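Local coordinates for protein transcription regulator AmtR (Mycobacterium smegmatis, PDB 5E57) that probably binds operator DNA as a dimeric TetR-family transcriptional regulator concerned with nitrogen and urea metabolism, at residues Val64-Leu68 / Arg123-Leu127; Leu96-Asn102 / Val159-Ser164. All coordinates share one frame; numbering follows the deposited sequence.

Both contacts lie in the all-helical part of the subunit that follows the predicted helix-turn-helix at residues 30-49. Contact 1 joins the start of helix 65-75 to helix 118-142; contact 2 joins the end of helix 82-98 and the loop after it to helix 151-165. Along the chain their segments alternate, 64-68, 96-102, 123-127, 159-164, so the two pairings interlock. Their centres are about 17 Å apart and their nearest atoms about 6 Å, without touching. Helix 82-98 links them, since it also packs on Pro67 and Leu127, and Arg124 of contact 1 is salt-bridged to Glu157 on helix 151-165. With these cross-links the two contacts join four helices of the bundle.

Contact 1 (Val64-Leu68 / Arg123-Leu127); sequences VDEPL and RRAEL
Leu68 packs against helix 118-142 with both of its methyl branches. CD1 lies over the backbone of the opposite helix, 3.7 Å from Leu127 CA, while CD2 sits 3.5 Å from Arg123 O. The side chain is directed this way because its CG stands anti to the backbone N (chi1 -166°), and the helices come closest here, with Leu68 CA and Leu127 CA 5.6 Å apart. Leu127 answers with CD1 against the carbonyl of Pro67, and its CD2 meets the proline ring at CB. This half of the contact is apolar and buried. Val64, the N-cap residue of helix 65-75, adds a looser layer: its CG2 comes no nearer than 4.3 Å to Arg123 CB.

The other side is polar and partly exposed. Arg123 bends at both chi2 and chi3, folding its chain back toward the start of helix 65-75, with NE 3.9 Å from Leu68 CD2. Its guanidinium then grips Asp65 end-on: NH1 and NH2 both donate to the single oxygen OD1, at 2.9 and 2.8 Å respectively. NH1 meets OD1 nearly along its C-O axis, NH2 from above the carboxylate plane. Both bonds are bent, and the carboxylate and guanidinium planes are 36° apart. The Arg123 chain and Glu126 OE1 border CD2 of the leucine on this side. Arg124 leaves the interface, and its guanidinium makes salt bridges to Glu157 of its own chain and to Asp165 of the second subunit.

Helix 82-98 packs against Pro67 and Leu127 through Asp92 and Gln95, Tyr107 lies against Val64, and helix 151-165 meets Arg124, so the pair 65-75 and 118-142 is wedged into an all-helical bundle that reaches the dimer partner.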
ATOM      1  N   VAL A  64      -9.213   5.068 -11.546  1.00 22.12           N
ATOM      2  CA  VAL A  64      -8.126   5.923 -11.991  1.00 20.74           C
ATOM      3  C   VAL A  64      -8.489   6.976 -13.011  1.00 19.76           C
ATOM      4  O   VAL A  64      -7.717   7.907 -13.171  1.00 21.07           O
ATOM      5  CB  VAL A  64      -6.890   5.140 -12.577  1.00 22.43           C
ATOM      6  CG1 VAL A  64      -6.390   4.118 -11.606  1.00 22.86           C
ATOM      7  CG2 VAL A  64      -7.237   4.482 -13.885  1.00 25.25           C
ATOM      8  N   ASP A  65      -9.578   6.828 -13.729  1.00 22.79           N
ATOM      9  CA  ASP A  65      -9.909   7.740 -14.853  1.00 23.90           C
ATOM     10  C   ASP A  65     -10.077   9.171 -14.402  1.00 23.25           C
ATOM     11  O   ASP A  65      -9.566  10.029 -14.997  1.00 21.12           O
ATOM     12  CB  ASP A  65     -11.220   7.331 -15.578  1.00 25.29           C
ATOM     13  CG  ASP A  65     -11.055   6.099 -16.441  1.00 25.52           C
ATOM     14  OD1 ASP A  65      -9.924   5.715 -16.763  1.00 27.44           O
ATOM     15  OD2 ASP A  65     -12.062   5.501 -16.779  1.00 31.21           O
ATOM     16  N   GLU A  66     -10.854   9.429 -13.379  1.00 21.89           N
ATOM     17  CA  GLU A  66     -11.036  10.800 -12.948  1.00 22.51           C
ATOM     18  C   GLU A  66      -9.823  11.405 -12.278  1.00 20.71           C
ATOM     19  O   GLU A  66      -9.519  12.529 -12.536  1.00 19.73           O
ATOM     20  CB  GLU A  66     -12.281  10.901 -12.071  1.00 25.51           C
ATOM     21  CG  GLU A  66     -13.535  10.650 -12.884  1.00 27.86           C
ATOM     22  CD  GLU A  66     -14.801  10.699 -12.038  1.00 33.55           C
ATOM     23  OE1 GLU A  66     -14.760  10.556 -10.794  1.00 31.21           O
ATOM     24  OE2 GLU A  66     -15.839  10.858 -12.627  1.00 34.55           O
ATOM     25  N   PRO A  67      -9.103  10.661 -11.432  1.00 23.39           N
ATOM     26  CA  PRO A  67      -7.853  11.243 -10.943  1.00 25.67           C
ATOM     27  C   PRO A  67      -6.865  11.563 -12.079  1.00 23.87           C
ATOM     28  O   PRO A  67      -6.122  12.548 -12.013  1.00 21.02           O
ATOM     29  CB  PRO A  67      -7.287  10.149 -10.032  1.00 26.05           C
ATOM     30  CG  PRO A  67      -8.476   9.436  -9.527  1.00 24.70           C
ATOM     31  CD  PRO A  67      -9.490   9.484 -10.635  1.00 23.86           C
ATOM     32  N   LEU A  68      -6.887  10.762 -13.124  1.00 23.39           N
ATOM     33  CA  LEU A  68      -5.994  10.991 -14.227  1.00 24.75           C
ATOM     34  C   LEU A  68      -6.428  12.197 -15.059  1.00 22.91           C
ATOM     35  O   LEU A  68      -5.570  12.918 -15.553  1.00 24.86           O
ATOM     36  CB  LEU A  68      -5.834   9.735 -15.052  1.00 26.12           C
ATOM     37  CG  LEU A  68      -4.715   9.637 -16.055  1.00 29.86           C
ATOM     38  CD1 LEU A  68      -3.361  10.056 -15.497  1.00 30.56           C
ATOM     39  CD2 LEU A  68      -4.657   8.186 -16.532  1.00 33.91           C
ATOM     40  N   ARG A 123      -2.421   2.968 -17.856  1.00 23.19           N
ATOM     41  CA  ARG A 123      -3.102   4.103 -17.335  1.00 24.88           C
ATOM     42  C   ARG A 123      -2.674   4.464 -15.911  1.00 22.03           C
ATOM     43  O   ARG A 123      -2.507   5.626 -15.586  1.00 22.90           O
ATOM     44  CB  ARG A 123      -4.582   3.849 -17.264  1.00 30.52           C
ATOM     45  CG  ARG A 123      -5.217   3.370 -18.532  1.00 38.63           C
ATOM     46  CD  ARG A 123      -5.319   4.449 -19.566  1.00 42.82           C
ATOM     47  NE  ARG A 123      -6.080   5.616 -19.152  1.00 48.13           N
ATOM     48  CZ  ARG A 123      -7.322   5.599 -18.684  1.00 51.03           C
ATOM     49  NH1 ARG A 123      -7.989   4.448 -18.464  1.00 50.78           N
ATOM     50  NH2 ARG A 123      -7.895   6.770 -18.383  1.00 51.52           N
ATOM     51  N   ARG A 124      -2.636   3.476 -15.036  1.00 22.29           N
ATOM     52  CA  ARG A 124      -2.252   3.707 -13.691  1.00 22.24           C
ATOM     53  C   ARG A 124      -0.808   4.161 -13.683  1.00 24.51           C
ATOM     54  O   ARG A 124      -0.455   5.053 -12.909  1.00 23.89           O
ATOM     55  CB  ARG A 124      -2.450   2.415 -12.874  1.00 21.57           C
ATOM     56  CG  ARG A 124      -1.947   2.536 -11.482  1.00 19.42           C
ATOM     57  CD  ARG A 124      -2.501   1.466 -10.481  1.00 19.93           C
ATOM     58  NE  ARG A 124      -1.666   1.553  -9.271  1.00 20.18           N
ATOM     59  CZ  ARG A 124      -0.456   0.997  -9.200  1.00 21.83           C
ATOM     60  NH1 ARG A 124      -0.028   0.260 -10.214  1.00 22.63           N
ATOM     61  NH2 ARG A 124       0.312   1.124  -8.138  1.00 21.48           N
ATOM     62  N   ALA A 125       0.055   3.551 -14.518  1.00 25.10           N
ATOM     63  CA  ALA A 125       1.434   4.042 -14.607  1.00 26.43           C
ATOM     64  C   ALA A 125       1.548   5.539 -15.051  1.00 24.52           C
ATOM     65  O   ALA A 125       2.397   6.251 -14.581  1.00 23.07           O
ATOM     66  CB  ALA A 125       2.314   3.101 -15.466  1.00 26.33           C
ATOM     67  N   GLU A 126       0.662   6.005 -15.914  1.00 27.60           N
ATOM     68  CA  GLU A 126       0.560   7.448 -16.279  1.00 29.05           C
ATOM     69  C   GLU A 126       0.127   8.321 -15.099  1.00 24.83           C
ATOM     70  O   GLU A 126       0.563   9.484 -14.929  1.00 20.32           O
ATOM     71  CB  GLU A 126      -0.522   7.657 -17.355  1.00 33.54           C
ATOM     72  CG  GLU A 126      -0.045   7.709 -18.775  1.00 44.18           C
ATOM     73  CD  GLU A 126      -1.214   7.723 -19.783  1.00 48.79           C
ATOM     74  OE1 GLU A 126      -2.195   8.496 -19.624  1.00 52.48           O
ATOM     75  OE2 GLU A 126      -1.153   6.938 -20.743  1.00 43.42           O
ATOM     76  N   LEU A 127      -0.741   7.777 -14.260  1.00 22.56           N
ATOM     77  CA  LEU A 127      -1.109   8.521 -13.053  1.00 23.57           C
ATOM     78  C   LEU A 127       0.100   8.674 -12.177  1.00 22.07           C
ATOM     79  O   LEU A 127       0.432   9.807 -11.654  1.00 21.75           O
ATOM     80  CB  LEU A 127      -2.211   7.811 -12.295  1.00 22.26           C
ATOM     81  CG  LEU A 127      -2.737   8.561 -11.090  1.00 22.33           C
ATOM     82  CD1 LEU A 127      -3.189   9.974 -11.411  1.00 22.55           C
ATOM     83  CD2 LEU A 127      -3.850   7.765 -10.434  1.00 23.37           C
TER

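Contact 2 (Leu96-Asn102 / Val159-Ser164); sequences LCAGRWN and VINSRS
Arg163 reaches the last turn of helix 82-98 and the loop after it, its NH1 donating to Leu96 O at 2.8 Å and NH2 to Gly99 O at 2.7 Å. The first acceptor lies in the guanidinium plane; the second is reached from 49° above its own carbonyl plane. NH1 also bonds Gly99 O weakly. The bend at chi3 (70°) turns the guanidinium into the curve of loop 99-102, where Trp101 O and Asn102 CA lie over one face.

Asn102 ties the far end of this loop to helix 151-165. Its ND2 gives a 2.9 Å bond to Ile160 O, which also accepts from Ser164 N on the opposite face of the carbonyl plane. The amide slides past the Arg163 chain, the two planes only 16° apart, with OD1 3.5 Å from Arg163 CD. Next to it, Leu96 crosses Val159 at about a right angle, tightly packed, and Cys97 SG rests on Val159 CB.

Further out, Arg100 lies against one face of the Trp101 ring, offset toward its rim; Trp101 NE1 bonds to Asp15 of helix 9-23, Val159 is backed by Ile177, and Ser164 packs on Leu108 of the second subunit. This grip of an arginine on a last helical turn and the loop after it is consistent with the helical ligand-binding domain of a TetR-family regulator, next to helix 9-23 of the DNA-binding part.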
ATOM      1  N   LEU A  96     -10.547   7.238  -3.507  1.00 21.95           N
ATOM      2  CA  LEU A  96     -10.220   5.902  -2.994  1.00 23.82           C
ATOM      3  C   LEU A  96     -10.871   5.635  -1.642  1.00 25.28           C
ATOM      4  O   LEU A  96     -11.184   4.487  -1.328  1.00 29.93           O
ATOM      5  CB  LEU A  96      -8.720   5.675  -2.882  1.00 22.44           C
ATOM      6  CG  LEU A  96      -7.898   5.677  -4.184  1.00 21.73           C
ATOM      7  CD1 LEU A  96      -6.413   5.490  -3.927  1.00 21.60           C
ATOM      8  CD2 LEU A  96      -8.392   4.627  -5.150  1.00 23.32           C
ATOM      9  N   CYS A  97     -11.063   6.664  -0.826  1.00 26.76           N
ATOM     10  CA  CYS A  97     -11.782   6.478   0.450  1.00 28.81           C
ATOM     11  C   CYS A  97     -13.270   6.399   0.244  1.00 27.54           C
ATOM     12  O   CYS A  97     -13.959   5.866   1.101  1.00 24.73           O
ATOM     13  CB  CYS A  97     -11.522   7.606   1.435  1.00 26.27           C
ATOM     14  SG  CYS A  97      -9.856   7.569   2.029  1.00 29.26           S
ATOM     15  N   ALA A  98     -13.783   6.915  -0.858  1.00 29.21           N
ATOM     16  CA  ALA A  98     -15.232   7.071  -0.939  1.00 31.64           C
ATOM     17  C   ALA A  98     -15.858   5.850  -1.518  1.00 34.00           C
ATOM     18  O   ALA A  98     -17.053   5.705  -1.514  1.00 34.83           O
ATOM     19  CB  ALA A  98     -15.620   8.272  -1.772  1.00 32.48           C
ATOM     20  N   GLY A  99     -15.081   4.952  -2.046  1.00 32.21           N
ATOM     21  CA  GLY A  99     -15.711   3.788  -2.611  1.00 43.21           C
ATOM     22  C   GLY A  99     -16.640   3.071  -1.613  1.00 41.12           C
ATOM     23  O   GLY A  99     -16.339   2.957  -0.437  1.00 35.62           O
ATOM     24  N   ARG A 100     -17.771   2.571  -2.061  1.00 37.87           N
ATOM     25  CA  ARG A 100     -18.466   1.605  -1.228  1.00 38.52           C
ATOM     26  C   ARG A 100     -17.567   0.356  -0.906  1.00 32.64           C
ATOM     27  O   ARG A 100     -17.595  -0.177   0.185  1.00 34.16           O
ATOM     28  CB  ARG A 100     -19.738   1.183  -1.938  1.00 45.52           C
ATOM     29  CG  ARG A 100     -20.459   0.061  -1.223  1.00 46.97           C
ATOM     30  CD  ARG A 100     -21.108   0.519   0.060  1.00 53.10           C
ATOM     31  NE  ARG A 100     -21.692  -0.608   0.794  1.00 61.48           N
ATOM     32  CZ  ARG A 100     -21.028  -1.403   1.630  1.00 61.02           C
ATOM     33  NH1 ARG A 100     -19.723  -1.226   1.844  1.00 66.23           N
ATOM     34  NH2 ARG A 100     -21.671  -2.392   2.247  1.00 60.77           N
ATOM     35  N   TRP A 101     -16.725  -0.051  -1.857  1.00 27.49           N
ATOM     36  CA  TRP A 101     -15.891  -1.232  -1.760  1.00 25.85           C
ATOM     37  C   TRP A 101     -14.431  -0.861  -2.028  1.00 23.56           C
ATOM     38  O   TRP A 101     -14.128   0.078  -2.725  1.00 24.08           O
ATOM     39  CB  TRP A 101     -16.353  -2.330  -2.746  1.00 25.97           C
ATOM     40  CG  TRP A 101     -17.808  -2.665  -2.593  1.00 26.80           C
ATOM     41  CD1 TRP A 101     -18.809  -2.342  -3.436  1.00 26.37           C
ATOM     42  CD2 TRP A 101     -18.406  -3.351  -1.501  1.00 26.92           C
ATOM     43  NE1 TRP A 101     -19.983  -2.845  -2.986  1.00 28.47           N
ATOM     44  CE2 TRP A 101     -19.780  -3.440  -1.773  1.00 26.16           C
ATOM     45  CE3 TRP A 101     -17.901  -3.919  -0.327  1.00 27.91           C
ATOM     46  CZ2 TRP A 101     -20.694  -4.063  -0.902  1.00 29.31           C
ATOM     47  CZ3 TRP A 101     -18.794  -4.555   0.546  1.00 31.19           C
ATOM     48  CH2 TRP A 101     -20.195  -4.604   0.263  1.00 31.78           C
ATOM     49  N   ASN A 102     -13.513  -1.595  -1.439  1.00 21.54           N
ATOM     50  CA  ASN A 102     -12.110  -1.199  -1.507  1.00 24.01           C
ATOM     51  C   ASN A 102     -11.431  -1.709  -2.786  1.00 21.12           C
ATOM     52  O   ASN A 102     -10.545  -2.551  -2.735  1.00 20.71           O
ATOM     53  CB  ASN A 102     -11.382  -1.692  -0.223  1.00 24.61           C
ATOM     54  CG  ASN A 102      -9.964  -1.161  -0.098  1.00 24.45           C
ATOM     55  OD1 ASN A 102      -9.636  -0.105  -0.631  1.00 25.80           O
ATOM     56  ND2 ASN A 102      -9.126  -1.879   0.651  1.00 24.01           N
ATOM     57  N   VAL A 159      -4.149   4.517   1.300  1.00 19.60           N
ATOM     58  CA  VAL A 159      -5.533   4.523   1.884  1.00 22.48           C
ATOM     59  C   VAL A 159      -6.252   3.161   1.681  1.00 23.35           C
ATOM     60  O   VAL A 159      -7.147   2.785   2.461  1.00 22.51           O
ATOM     61  CB  VAL A 159      -6.370   5.755   1.455  1.00 22.68           C
ATOM     62  CG1 VAL A 159      -5.576   7.031   1.602  1.00 24.45           C
ATOM     63  CG2 VAL A 159      -6.900   5.636   0.036  1.00 26.89           C
ATOM     64  N   ILE A 160      -5.847   2.468   0.620  1.00 20.34           N
ATOM     65  CA  ILE A 160      -6.347   1.144   0.290  1.00 22.65           C
ATOM     66  C   ILE A 160      -5.989   0.175   1.438  1.00 20.46           C
ATOM     67  O   ILE A 160      -6.867  -0.521   1.946  1.00 19.80           O
ATOM     68  CB  ILE A 160      -5.776   0.594  -1.003  1.00 21.64           C
ATOM     69  CG1 ILE A 160      -6.210   1.371  -2.248  1.00 24.36           C
ATOM     70  CG2 ILE A 160      -6.186  -0.878  -1.183  1.00 23.24           C
ATOM     71  CD1 ILE A 160      -5.163   1.251  -3.377  1.00 28.02           C
ATOM     72  N   ASN A 161      -4.755   0.220   1.877  1.00 20.50           N
ATOM     73  CA  ASN A 161      -4.331  -0.555   3.037  1.00 21.71           C
ATOM     74  C   ASN A 161      -5.061  -0.125   4.324  1.00 22.64           C
ATOM     75  O   ASN A 161      -5.407  -0.966   5.135  1.00 23.29           O
ATOM     76  CB  ASN A 161      -2.839  -0.429   3.235  1.00 23.67           C
ATOM     77  CG  ASN A 161      -2.047  -0.825   1.987  1.00 25.71           C
ATOM     78  OD1 ASN A 161      -1.431  -1.886   1.938  1.00 27.13           O
ATOM     79  ND2 ASN A 161      -2.072   0.037   0.968  1.00 22.92           N
ATOM     80  N   SER A 162      -5.302   1.174   4.523  1.00 23.54           N
ATOM     81  CA  SER A 162      -6.058   1.666   5.708  1.00 26.02           C
ATOM     82  C   SER A 162      -7.479   1.118   5.733  1.00 27.02           C
ATOM     83  O   SER A 162      -7.957   0.677   6.775  1.00 23.41           O
ATOM     84  CB  SER A 162      -6.121   3.194   5.777  1.00 25.36           C
ATOM     85  OG  SER A 162      -4.833   3.769   5.864  1.00 25.25           O
ATOM     86  N   ARG A 163      -8.145   1.134   4.574  1.00 24.47           N
ATOM     87  CA  ARG A 163      -9.503   0.597   4.457  1.00 25.56           C
ATOM     88  C   ARG A 163      -9.605  -0.910   4.791  1.00 26.06           C
ATOM     89  O   ARG A 163     -10.627  -1.389   5.282  1.00 23.23           O
ATOM     90  CB  ARG A 163     -10.024   0.818   3.037  1.00 26.65           C
ATOM     91  CG  ARG A 163     -10.463   2.223   2.785  1.00 26.74           C
ATOM     92  CD  ARG A 163     -11.144   2.345   1.441  1.00 28.60           C
ATOM     93  NE  ARG A 163     -12.442   1.684   1.443  1.00 25.40           N
ATOM     94  CZ  ARG A 163     -13.410   1.951   0.593  1.00 27.31           C
ATOM     95  NH1 ARG A 163     -13.235   2.906  -0.356  1.00 26.35           N
ATOM     96  NH2 ARG A 163     -14.577   1.276   0.685  1.00 24.38           N
ATOM     97  N   SER A 164      -8.538  -1.630   4.462  1.00 22.14           N
ATOM     98  CA  SER A 164      -8.465  -3.008   4.683  1.00 24.83           C
ATOM     99  C   SER A 164      -8.307  -3.286   6.170  1.00 25.41           C
ATOM    100  O   SER A 164      -8.877  -4.236   6.666  1.00 23.82           O
ATOM    101  CB  SER A 164      -7.234  -3.556   3.994  1.00 24.51           C
ATOM    102  OG  SER A 164      -7.242  -4.956   4.049  1.00 26.23           O
TER